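Local coordinates for protein cytochrome P450 reductase (Amycolatopsis methanolica 239, PDB 5OGX) that transfers electrons from NADH through FAD and a [2Fe-2S] cluster to the cytochrome P450 GcoA, which O-demethylates lignin-derived aromatics such as guaiacol, at residues Tyr149-Thr154 with Leu161-Arg166; Gly133-Leu138 with Gly192-Phe197. All coordinates share one frame; numbering follows the deposited sequence.

Overall arrangement
The FAD-binding domain of this reductase shows how two outer strands of an antiparallel sheet can grip the pyrimidine end of a flavin. From the N terminus, the chain leaves the iron-sulfur domain and runs through strands 101-114 and 117-124 before 133-138 enters as the first segment of contact 2. The next strand, 146-150, pairs with it and delivers 149-154. A short turn then brings 161-166 back to close contact 1, the small loop. The chain continues through helix 174-178 and strand 187-194, where 192-197 completes contact 2; contact 1 lies wholly within this longer loop. Tyr-149 N to Val-136 O (2.9 Å) and Leu-151 N to Gln-134 O (3.0 Å) probably hydrogen-bond the two contacts together.

Contact 1: Tyr149-Thr154 with Leu161-Arg166; sequences YSLANT and LELHVR. With FAD (flavin-adenine dinucleotide), chain B.
In the FAD-binding beta barrel of the ferredoxin reductase family, strands 146-150 and 160-166 hold the isoalloxazine by its pyrimidine end, and beyond it Ala-152 N donates to Glu-162 O (2.9 Å, 174°). Glu-162 N returns a bond to Asn-153 OD1 (2.9 Å), in the carbonyl plane on a lone pair; Val-160 O holds Asn-153 ND2. The Ala-152 methyl lies against the Glu-162 carboxylate and approaches His-164 NE2 at 3.7 Å. That NE2 donates to Glu-162 OE2, in its own ring plane but from above the carboxylate plane, while Arg-119 and Arg-255 form salt bridges to the same oxygen. On the other side of the strand, Leu-163 CD2 fits between Tyr-149 CB and Leu-151 CD2. Tyr-149 CG, anti to the carbonyl carbon (chi1 -67°), brings the CD1-CE1 side of the ring over the flavin's pyrimidine part, the ring steeply inclined to it, and Tyr-149 OH shares a hydrogen bond with FAD O4' (2.9 Å). Backbone groups read the flavin rim: Ser-150 N gives to FAD O4, FAD N3 to His-164 O (2.7 Å) and Arg-166 N to FAD O2 (2.9 Å). Donors directed at FAD O2 and O4 would probably stabilise negative charge on the reduced flavin.

Contact 2: Gly133-Leu138 with Gly192-Phe197; sequences GQYVEL and GPLGDF
Tyr-135 and Leu-194 form an antiparallel hydrogen-bonded pair in which both backbone polar groups of each residue are used: Tyr-135 N gives to Leu-194 O (2.9 Å, 168°) and Leu-194 N to Tyr-135 O (2.9 Å). One residue back, Gln-134 NE2 donates to Gly-195 O (2.9 Å), which lies somewhat out of the Gln-134 amide plane, while OE1 accepts from Glu-131 N and rests on Pro-193 CB and CG. Shortening this side chain to an alanine removes the amide, and Gly-195 O and Glu-131 N would probably each lose a partner while the Pro-193 ring loses part of its cover. Within the six-stranded sheet of the FAD-binding domain, this pairing joins strand 135-139 to strand 187-194. It gives way to loop at Gly-133 and Phe-197, where water 2 donates to Gly-133 O and accepts from Phe-197 N. Gly-133 CA makes a CA-H...O contact with Phe-197 O (3.1 Å), into which a beta carbon would run. Tyr-135 CG sits between the backbone N and the carbonyl carbon (chi1 75°), which turns one ring face to Leu-194 CB in a CH-pi contact; the ring also touches FAD. Leu-194 CD1 reaches Glu-137, whose carboxylate is satisfied by Arg-146 at OE1 and by the cluster-binding Asn-38 at OE2.

Contact 1: Tyr149-Thr154 with Leu161-Arg166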
loop_
_atom_site.group_PDB
_atom_site.type_symbol
_atom_site.label_atom_id
_atom_site.label_comp_id
_atom_site.label_asym_id
_atom_site.label_seq_id
_atom_site.Cartn_x
_atom_site.Cartn_y
_atom_site.Cartn_z
ATOM N N TYR A 149 5.899 -4.205 1.861
ATOM C CA TYR A 149 5.118 -4.467 3.073
ATOM C C TYR A 149 4.527 -3.155 3.555
ATOM O O TYR A 149 5.250 -2.172 3.757
ATOM C CB TYR A 149 5.972 -5.150 4.163
ATOM C CG TYR A 149 6.332 -6.521 3.668
ATOM C CD1 TYR A 149 5.375 -7.522 3.614
ATOM C CD2 TYR A 149 7.572 -6.768 3.104
ATOM C CE1 TYR A 149 5.673 -8.777 3.076
ATOM C CE2 TYR A 149 7.879 -8.012 2.565
ATOM C CZ TYR A 149 6.927 -8.999 2.539
ATOM O OH TYR A 149 7.232 -10.220 1.982
ATOM N N SER A 150 3.206 -3.139 3.707
ATOM C CA SER A 150 2.495 -1.943 4.140
ATOM C C SER A 150 2.815 -1.603 5.589
ATOM O O SER A 150 2.991 -2.489 6.430
ATOM C CB SER A 150 0.987 -2.163 4.025
ATOM O OG SER A 150 0.602 -2.451 2.703
ATOM N N LEU A 151 2.839 -0.301 5.881
ATOM C CA LEU A 151 2.975 0.164 7.256
ATOM C C LEU A 151 1.622 0.123 7.946
ATOM O O LEU A 151 0.622 0.594 7.397
ATOM C CB LEU A 151 3.546 1.585 7.290
ATOM C CG LEU A 151 4.951 1.752 6.691
ATOM C CD1 LEU A 151 5.370 3.206 6.795
ATOM C CD2 LEU A 151 5.965 0.865 7.425
ATOM N N ALA A 152 1.590 -0.438 9.153
ATOM C CA ALA A 152 0.416 -0.298 10.009
ATOM C C ALA A 152 0.448 0.994 10.812
ATOM O O ALA A 152 -0.522 1.300 11.530
ATOM C CB ALA A 152 0.315 -1.507 10.960
ATOM N N ASN A 153 1.532 1.757 10.698
ATOM C CA ASN A 153 1.809 2.912 11.552
ATOM C C ASN A 153 0.896 4.090 11.279
ATOM O O ASN A 153 0.521 4.367 10.136
ATOM C CB ASN A 153 3.222 3.427 11.313
ATOM C CG ASN A 153 4.265 2.398 11.587
ATOM O OD1 ASN A 153 4.282 1.322 10.981
ATOM N ND2 ASN A 153 5.153 2.716 12.500
ATOM N N THR A 154 0.629 4.854 12.337
ATOM C CA THR A 154 0.272 6.246 12.120
ATOM C C THR A 154 1.554 7.065 11.982
ATOM O O THR A 154 2.644 6.621 12.351
ATOM C CB THR A 154 -0.599 6.781 13.260
ATOM O OG1 THR A 154 0.008 6.470 14.517
ATOM C CG2 THR A 154 -1.979 6.134 13.216
ATOM N N LEU A 161 8.818 0.836 12.592
ATOM C CA LEU A 161 7.863 0.469 11.553
ATOM C C LEU A 161 7.196 -0.854 11.905
ATOM O O LEU A 161 7.851 -1.787 12.370
ATOM C CB LEU A 161 8.568 0.371 10.196
ATOM C CG LEU A 161 9.400 1.590 9.776
ATOM C CD1 LEU A 161 10.042 1.337 8.404
ATOM C CD2 LEU A 161 8.577 2.890 9.747
ATOM N N GLU A 162 5.882 -0.927 11.697
ATOM C CA GLU A 162 5.102 -2.118 12.029
ATOM C C GLU A 162 4.595 -2.758 10.744
ATOM O O GLU A 162 3.813 -2.140 10.013
ATOM C CB GLU A 162 3.924 -1.780 12.947
ATOM C CG GLU A 162 3.059 -2.992 13.271
ATOM C CD GLU A 162 1.835 -2.635 14.099
ATOM O OE1 GLU A 162 1.705 -1.456 14.457
ATOM O OE2 GLU A 162 1.016 -3.533 14.378
ATOM N N LEU A 163 5.003 -4.007 10.499
ATOM C CA LEU A 163 4.571 -4.773 9.333
ATOM C C LEU A 163 3.763 -5.981 9.787
ATOM O O LEU A 163 4.046 -6.574 10.837
ATOM C CB LEU A 163 5.782 -5.258 8.500
ATOM C CG LEU A 163 6.892 -4.236 8.266
ATOM C CD1 LEU A 163 8.065 -4.878 7.508
ATOM C CD2 LEU A 163 6.346 -3.058 7.489
ATOM N N HIS A 164 2.762 -6.354 8.985
ATOM C CA HIS A 164 2.002 -7.591 9.177
ATOM C C HIS A 164 2.253 -8.474 7.968
ATOM O O HIS A 164 1.857 -8.122 6.856
ATOM C CB HIS A 164 0.495 -7.328 9.311
ATOM C CG HIS A 164 0.137 -6.368 10.400
ATOM N ND1 HIS A 164 -1.144 -5.890 10.567
ATOM C CD2 HIS A 164 0.886 -5.797 11.377
ATOM C CE1 HIS A 164 -1.172 -5.066 11.600
ATOM N NE2 HIS A 164 0.044 -4.994 12.112
ATOM N N VAL A 165 2.891 -9.621 8.182
ATOM C CA VAL A 165 3.387 -10.456 7.095
ATOM C C VAL A 165 2.631 -11.776 7.080
ATOM O O VAL A 165 2.607 -12.494 8.083
ATOM C CB VAL A 165 4.896 -10.706 7.246
ATOM C CG1 VAL A 165 5.426 -11.466 6.029
ATOM C CG2 VAL A 165 5.626 -9.381 7.425
ATOM N N ARG A 166 2.059 -12.116 5.931
ATOM C CA ARG A 166 1.413 -13.410 5.742
ATOM C C ARG A 166 2.376 -14.380 5.062
ATOM O O ARG A 166 2.998 -14.038 4.046
ATOM C CB ARG A 166 0.139 -13.258 4.912
ATOM C CG ARG A 166 -0.534 -14.579 4.605
ATOM C CD ARG A 166 -1.634 -14.905 5.600
ATOM N NE ARG A 166 -2.276 -16.175 5.272
ATOM C CZ ARG A 166 -3.166 -16.337 4.297
ATOM N NH1 ARG A 166 -3.690 -17.536 4.071
ATOM N NH2 ARG A 166 -3.537 -15.304 3.551
HETATM P PA FAD B . 7.116 -15.291 -3.819
HETATM O O1A FAD B . 8.420 -16.052 -3.798
HETATM O O2A FAD B . 7.158 -14.021 -4.634
HETATM O O5B FAD B . 5.898 -16.234 -4.409
HETATM C C5B FAD B . 5.976 -17.633 -4.259
HETATM C C4B FAD B . 4.870 -18.259 -5.157
HETATM O O4B FAD B . 3.698 -18.034 -4.629
HETATM C C3B FAD B . 4.846 -17.567 -6.531
HETATM O O3B FAD B . 4.541 -18.484 -7.482
HETATM C C2B FAD B . 3.743 -16.490 -6.388
HETATM O O2B FAD B . 3.176 -16.103 -7.716
HETATM C C1B FAD B . 2.863 -17.045 -5.596
HETATM N N9A FAD B . 2.265 -16.092 -4.698
HETATM C C8A FAD B . 2.749 -14.886 -4.374
HETATM N N7A FAD B . 1.910 -14.331 -3.489
HETATM C C5A FAD B . 0.916 -15.209 -3.262
HETATM C C6A FAD B . -0.190 -15.140 -2.448
HETATM N N6A FAD B . -0.795 -14.203 -1.519
HETATM N N1A FAD B . -1.038 -16.158 -2.392
HETATM C C2A FAD B . -0.819 -17.267 -3.142
HETATM N N3A FAD B . 0.271 -17.344 -3.947
HETATM C C4A FAD B . 1.135 -16.302 -3.999
HETATM N N1 FAD B . 2.238 -8.954 1.919
HETATM C C2 FAD B . 2.017 -9.049 3.357
HETATM O O2 FAD B . 2.037 -10.105 3.894
HETATM N N3 FAD B . 1.794 -7.821 4.134
HETATM C C4 FAD B . 1.756 -6.520 3.542
HETATM O O4 FAD B . 1.557 -5.554 4.199
HETATM C C4X FAD B . 1.960 -6.454 2.062
HETATM N N5 FAD B . 1.958 -5.167 1.437
HETATM C C5X FAD B . 2.145 -5.121 -0.011
HETATM C C6 FAD B . 2.079 -3.871 -0.632
HETATM C C7 FAD B . 2.263 -3.844 -2.017
HETATM C C7M FAD B . 2.182 -2.404 -2.523
HETATM C C8 FAD B . 2.501 -5.008 -2.744
HETATM C C8M FAD B . 2.701 -4.876 -4.248
HETATM C C9 FAD B . 2.554 -6.252 -2.122
HETATM C C9A FAD B . 2.365 -6.293 -0.755
HETATM N N10 FAD B . 2.425 -7.615 -0.106
HETATM C C10 FAD B . 2.200 -7.661 1.300
HETATM C "C1'" FAD B . 2.736 -8.835 -0.871
HETATM C "C2'" FAD B . 4.282 -9.026 -0.566
HETATM O "O2'" FAD B . 5.102 -7.972 -1.054
HETATM C "C3'" FAD B . 4.884 -10.333 -1.128
HETATM O "O3'" FAD B . 4.484 -10.454 -2.463
HETATM C "C4'" FAD B . 4.401 -11.563 -0.336
HETATM O "O4'" FAD B . 4.854 -11.486 0.989
HETATM C "C5'" FAD B . 4.926 -12.871 -0.965
HETATM O "O5'" FAD B . 6.308 -12.733 -1.238
HETATM P P FAD B . 7.265 -14.065 -1.205
HETATM O O1P FAD B . 8.637 -13.647 -1.659
HETATM O O2P FAD B . 7.185 -14.761 0.133
HETATM O O3P FAD B . 6.580 -15.079 -2.295
HETATM O O HOH W 1 2.867 -5.078 6.597
#

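Contact 2: Gly133-Leu138 with Gly192-Phe197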
loop_
_atom_site.group_PDB
_atom_site.type_symbol
_atom_site.label_atom_id
_atom_site.label_comp_id
_atom_site.label_asym_id
_atom_site.label_seq_id
_atom_site.Cartn_x
_atom_site.Cartn_y
_atom_site.Cartn_z
ATOM N N GLY A 133 -0.678 4.361 5.588
ATOM C CA GLY A 133 -1.108 3.618 4.418
ATOM C C GLY A 133 -0.017 3.408 3.385
ATOM O O GLY A 133 -0.180 2.571 2.482
ATOM N N GLN A 134 1.075 4.158 3.486
ATOM C CA GLN A 134 2.197 3.925 2.592
ATOM C C GLN A 134 2.920 2.647 2.991
ATOM O O GLN A 134 2.635 2.042 4.029
ATOM C CB GLN A 134 3.145 5.125 2.613
ATOM C CG GLN A 134 2.503 6.348 1.941
ATOM C CD GLN A 134 3.521 7.404 1.638
ATOM O OE1 GLN A 134 3.991 8.088 2.534
ATOM N NE2 GLN A 134 3.888 7.534 0.354
ATOM N N TYR A 135 3.864 2.220 2.144
ATOM C CA TYR A 135 4.543 0.955 2.359
ATOM C C TYR A 135 6.047 1.142 2.233
ATOM O O TYR A 135 6.533 2.196 1.812
ATOM C CB TYR A 135 4.028 -0.131 1.386
ATOM C CG TYR A 135 4.509 -0.019 -0.064
ATOM C CD1 TYR A 135 5.706 -0.609 -0.459
ATOM C CD2 TYR A 135 3.740 0.620 -1.033
ATOM C CE1 TYR A 135 6.154 -0.528 -1.779
ATOM C CE2 TYR A 135 4.194 0.706 -2.379
ATOM C CZ TYR A 135 5.384 0.106 -2.725
ATOM O OH TYR A 135 5.855 0.168 -4.046
ATOM N N VAL A 136 6.782 0.100 2.630
ATOM C CA VAL A 136 8.233 0.095 2.500
ATOM C C VAL A 136 8.651 -1.110 1.675
ATOM O O VAL A 136 7.951 -2.123 1.601
ATOM C CB VAL A 136 8.961 0.089 3.857
ATOM C CG1 VAL A 136 8.680 1.382 4.608
ATOM C CG2 VAL A 136 8.576 -1.148 4.685
ATOM N N GLU A 137 9.801 -0.977 1.025
ATOM C CA GLU A 137 10.321 -2.020 0.155
ATOM C C GLU A 137 11.511 -2.680 0.837
ATOM O O GLU A 137 12.510 -2.010 1.135
ATOM C CB GLU A 137 10.713 -1.398 -1.184
ATOM C CG GLU A 137 11.199 -2.351 -2.236
ATOM C CD GLU A 137 11.629 -1.566 -3.457
ATOM O OE1 GLU A 137 12.802 -1.673 -3.858
ATOM O OE2 GLU A 137 10.793 -0.795 -3.977
ATOM N N LEU A 138 11.401 -3.983 1.099
ATOM C CA LEU A 138 12.482 -4.741 1.713
ATOM C C LEU A 138 13.231 -5.529 0.648
ATOM O O LEU A 138 12.660 -5.940 -0.365
ATOM C CB LEU A 138 11.957 -5.713 2.779
ATOM C CG LEU A 138 11.020 -5.197 3.877
ATOM C CD1 LEU A 138 10.798 -6.291 4.945
ATOM C CD2 LEU A 138 11.554 -3.935 4.513
ATOM N N GLY A 192 11.909 3.537 1.741
ATOM C CA GLY A 192 10.549 3.999 1.827
ATOM C C GLY A 192 10.514 5.484 2.115
ATOM O O GLY A 192 11.550 6.132 2.273
ATOM N N PRO A 193 9.305 6.056 2.190
ATOM C CA PRO A 193 8.036 5.376 1.920
ATOM C C PRO A 193 7.706 5.366 0.438
ATOM O O PRO A 193 8.244 6.174 -0.333
ATOM C CB PRO A 193 7.025 6.238 2.674
ATOM C CG PRO A 193 7.572 7.643 2.449
ATOM C CD PRO A 193 9.110 7.495 2.436
ATOM N N LEU A 194 6.794 4.474 0.050
ATOM C CA LEU A 194 6.252 4.415 -1.296
ATOM C C LEU A 194 4.735 4.328 -1.201
ATOM O O LEU A 194 4.190 3.991 -0.150
ATOM C CB LEU A 194 6.790 3.200 -2.064
ATOM C CG LEU A 194 8.303 3.242 -2.309
ATOM C CD1 LEU A 194 8.874 1.834 -2.276
ATOM C CD2 LEU A 194 8.595 3.903 -3.645
ATOM N N GLY A 195 4.061 4.596 -2.315
ATOM C CA GLY A 195 2.649 4.270 -2.410
ATOM C C GLY A 195 1.731 5.478 -2.261
ATOM O O GLY A 195 2.092 6.515 -1.703
ATOM N N ASP A 196 0.502 5.307 -2.768
ATOM C CA ASP A 196 -0.523 6.343 -2.788
ATOM C C ASP A 196 -1.755 5.987 -1.961
ATOM O O ASP A 196 -2.761 6.701 -2.028
ATOM C CB ASP A 196 -0.983 6.605 -4.224
ATOM C CG ASP A 196 0.029 7.339 -5.027
ATOM O OD1 ASP A 196 0.860 8.050 -4.410
ATOM O OD2 ASP A 196 -0.033 7.209 -6.276
ATOM N N PHE A 197 -1.717 4.897 -1.205
ATOM C CA PHE A 197 -2.899 4.419 -0.485
ATOM C C PHE A 197 -2.977 5.122 0.869
ATOM O O PHE A 197 -2.685 4.546 1.917
ATOM C CB PHE A 197 -2.807 2.902 -0.330
ATOM C CG PHE A 197 -4.071 2.235 0.177
ATOM C CD1 PHE A 197 -5.266 2.307 -0.529
ATOM C CD2 PHE A 197 -4.017 1.456 1.319
ATOM C CE1 PHE A 197 -6.409 1.636 -0.078
ATOM C CE2 PHE A 197 -5.150 0.786 1.789
ATOM C CZ PHE A 197 -6.347 0.878 1.085
HETATM O O HOH W 2 0.428 3.050 -0.338
#